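Local coordinates for protein PspGI restriction endonuclease (Pyrococcus sp. GI-H, PDB 3BM3) that probably acts as a type II restriction endonuclease, binding DNA in a sequence-specific way and cutting it, and is captured here in complex with substrate DNA, at residues W188-D193 with R211-D216. The protein carries 2 engineered substitutions. Numbering follows the deposited sequence.
Sequences WFVGFD and RVYVID
Phe-189 and Tyr-213 join the neighbouring parallel strands of a beta-alpha-beta unit, whose crossover helix is 198-206, within a mixed sheet consistent with the PDDEXK nuclease fold of the EcoRII-C family. Three backbone bonds set the register: Phe-189 N to Arg-211 O, Tyr-213 N to Phe-189 O at a short 2.6 Å, and Gly-191 N to Tyr-213 O.

Packing is tightest on the face carrying Trp-188, Arg-211 and Tyr-213. In the arginine conformer described here, one of two modelled, Arg-211 CD sits over one indole face, 3.5 Å from the centroid of the five-membered ring of Trp-188, a CH-pi contact. Tyr-213 OH approaches that same face near the rim, 3.4 Å from Trp-188 CZ3, while the phenol and indole planes meet at 36°, neither stacked nor edge-to-face. In the same conformer a bend at chi3 (73°) turns the arginine chain so that NE donates to Tyr-213 OH, which lies in the guanidinium plane; Asp-252 of helix 249-259 forms a salt bridge with Arg-211 and a hydrogen bond with Tyr-213. Replacing Trp-188 by alanine is likely to cost Arg-211 CD its CH-pi contact and open a gap beside the phenol.

Beyond Gly-191 the regular ladder ends, and a water bridges the two chains, accepting from Asp-193 N and Ile-215 N and donating weakly to Gly-191 O. Beside it Phe-192, stacked on Phe-104, receives Ile-215 CD1 over its ring centre, 3.5 Å from the centroid and 7° off the normal.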
loop_
_atom_site.group_PDB
_atom_site.type_symbol
_atom_site.label_atom_id
_atom_site.label_comp_id
_atom_site.label_asym_id
_atom_site.label_seq_id
_atom_site.Cartn_x
_atom_site.Cartn_y
_atom_site.Cartn_z
ATOM N N TRP C 188 -14.622 -1.738 -9.898
ATOM C CA TRP C 188 -13.969 -2.943 -10.352
ATOM C C TRP C 188 -12.493 -2.837 -10.031
ATOM O O TRP C 188 -11.913 -1.777 -10.137
ATOM C CB TRP C 188 -14.141 -3.160 -11.858
ATOM C CG TRP C 188 -15.553 -3.294 -12.330
ATOM C CD1 TRP C 188 -16.683 -3.260 -11.587
ATOM C CD2 TRP C 188 -15.976 -3.445 -13.691
ATOM N NE1 TRP C 188 -17.792 -3.372 -12.395
ATOM C CE2 TRP C 188 -17.378 -3.517 -13.687
ATOM C CE3 TRP C 188 -15.301 -3.595 -14.904
ATOM C CZ2 TRP C 188 -18.110 -3.689 -14.857
ATOM C CZ3 TRP C 188 -16.043 -3.733 -16.070
ATOM C CH2 TRP C 188 -17.414 -3.805 -16.028
ATOM N N PHE C 189 -11.908 -3.961 -9.653
ATOM C CA PHE C 189 -10.502 -4.007 -9.308
ATOM C C PHE C 189 -9.804 -4.845 -10.341
ATOM O O PHE C 189 -10.218 -5.964 -10.667
ATOM C CB PHE C 189 -10.329 -4.688 -7.964
ATOM C CG PHE C 189 -8.902 -4.839 -7.535
ATOM C CD1 PHE C 189 -8.293 -3.832 -6.796
ATOM C CD2 PHE C 189 -8.173 -5.933 -7.892
ATOM C CE1 PHE C 189 -6.952 -3.938 -6.432
ATOM C CE2 PHE C 189 -6.831 -6.039 -7.516
ATOM C CZ PHE C 189 -6.248 -5.056 -6.777
ATOM N N VAL C 190 -8.671 -4.330 -10.785
ATOM C CA VAL C 190 -7.804 -5.034 -11.710
ATOM C C VAL C 190 -6.413 -5.151 -11.090
ATOM O O VAL C 190 -5.831 -4.149 -10.721
ATOM C CB VAL C 190 -7.661 -4.263 -13.036
ATOM C CG1 VAL C 190 -6.712 -4.976 -13.954
ATOM C CG2 VAL C 190 -8.998 -4.032 -13.663
ATOM N N GLY C 191 -5.921 -6.381 -11.005
ATOM C CA GLY C 191 -4.587 -6.645 -10.534
ATOM C C GLY C 191 -3.880 -7.348 -11.646
ATOM O O GLY C 191 -4.510 -8.028 -12.469
ATOM N N PHE C 192 -2.589 -7.134 -11.752
ATOM C CA PHE C 192 -1.827 -7.768 -12.804
ATOM C C PHE C 192 -0.708 -8.556 -12.123
ATOM O O PHE C 192 0.477 -8.287 -12.283
ATOM C CB PHE C 192 -1.307 -6.718 -13.771
ATOM C CG PHE C 192 -1.163 -7.227 -15.179
ATOM C CD1 PHE C 192 -2.258 -7.679 -15.847
ATOM C CD2 PHE C 192 0.065 -7.230 -15.816
ATOM C CE1 PHE C 192 -2.150 -8.190 -17.140
ATOM C CE2 PHE C 192 0.170 -7.712 -17.104
ATOM C CZ PHE C 192 -0.964 -8.163 -17.759
ATOM N N ASP C 193 -1.141 -9.540 -11.343
ATOM C CA ASP C 193 -0.306 -10.163 -10.327
ATOM C C ASP C 193 -0.608 -11.620 -10.323
ATOM O O ASP C 193 -1.702 -12.045 -9.976
ATOM C CB ASP C 193 -0.582 -9.526 -8.947
ATOM C CG ASP C 193 0.374 -9.978 -7.871
ATOM O OD1 ASP C 193 0.999 -11.043 -8.030
ATOM O OD2 ASP C 193 0.460 -9.273 -6.833
ATOM N N ARG C 211 -16.440 -6.426 -9.023
ATOM C CA ARG C 211 -15.791 -7.345 -9.954
ATOM C C ARG C 211 -14.288 -7.291 -9.719
ATOM O O ARG C 211 -13.724 -6.208 -9.517
ATOM C CB ARG C 211 -16.111 -6.998 -11.412
ATOM C CG ARG C 211 -17.600 -6.942 -11.712
ATOM C CD ARG C 211 -17.882 -6.675 -13.170
ATOM N NE ARG C 211 -17.622 -7.790 -14.073
ATOM C CZ ARG C 211 -18.414 -8.846 -14.258
ATOM N NH1 ARG C 211 -19.515 -9.015 -13.543
ATOM N NH2 ARG C 211 -18.066 -9.772 -15.144
ATOM N N VAL C 212 -13.654 -8.457 -9.759
ATOM C CA VAL C 212 -12.222 -8.565 -9.550
ATOM C C VAL C 212 -11.651 -9.140 -10.809
ATOM O O VAL C 212 -12.080 -10.216 -11.216
ATOM C CB VAL C 212 -11.930 -9.446 -8.351
ATOM C CG1 VAL C 212 -10.476 -9.905 -8.370
ATOM C CG2 VAL C 212 -12.272 -8.648 -7.051
ATOM N N TYR C 213 -10.674 -8.456 -11.394
ATOM C CA TYR C 213 -9.992 -8.921 -12.595
ATOM C C TYR C 213 -8.571 -9.318 -12.288
ATOM O O TYR C 213 -7.867 -8.604 -11.591
ATOM C CB TYR C 213 -9.977 -7.860 -13.680
ATOM C CG TYR C 213 -11.378 -7.621 -14.189
ATOM C CD1 TYR C 213 -11.847 -8.292 -15.303
ATOM C CD2 TYR C 213 -12.232 -6.759 -13.513
ATOM C CE1 TYR C 213 -13.129 -8.103 -15.744
ATOM C CE2 TYR C 213 -13.504 -6.550 -13.924
ATOM C CZ TYR C 213 -13.971 -7.241 -15.056
ATOM O OH TYR C 213 -15.260 -7.028 -15.478
ATOM N N VAL C 214 -8.167 -10.457 -12.802
ATOM C CA VAL C 214 -6.898 -11.054 -12.443
ATOM C C VAL C 214 -6.128 -11.309 -13.740
ATOM O O VAL C 214 -6.702 -11.589 -14.772
ATOM C CB VAL C 214 -7.086 -12.355 -11.610
ATOM C CG1 VAL C 214 -8.002 -12.142 -10.389
ATOM C CG2 VAL C 214 -7.619 -13.479 -12.432
ATOM N N ILE C 215 -4.811 -11.152 -13.708
ATOM C CA ILE C 215 -4.007 -11.415 -14.865
ATOM C C ILE C 215 -4.393 -12.819 -15.358
ATOM O O ILE C 215 -4.588 -13.719 -14.568
ATOM C CB ILE C 215 -2.508 -11.319 -14.535
ATOM C CG1 ILE C 215 -1.665 -11.406 -15.799
ATOM C CG2 ILE C 215 -2.088 -12.308 -13.429
ATOM C CD1 ILE C 215 -0.225 -10.941 -15.603
ATOM N N ASP C 216 -4.497 -12.994 -16.667
ATOM C CA ASP C 216 -5.110 -14.205 -17.201
ATOM C C ASP C 216 -4.478 -15.460 -16.667
ATOM O O ASP C 216 -5.191 -16.418 -16.367
ATOM C CB ASP C 216 -5.107 -14.217 -18.723
ATOM C CG ASP C 216 -6.063 -13.212 -19.335
ATOM O OD1 ASP C 216 -6.557 -12.309 -18.648
ATOM O OD2 ASP C 216 -6.293 -13.339 -20.560
HETATM O O HOH W 1 -3.884 -10.666 -10.918
#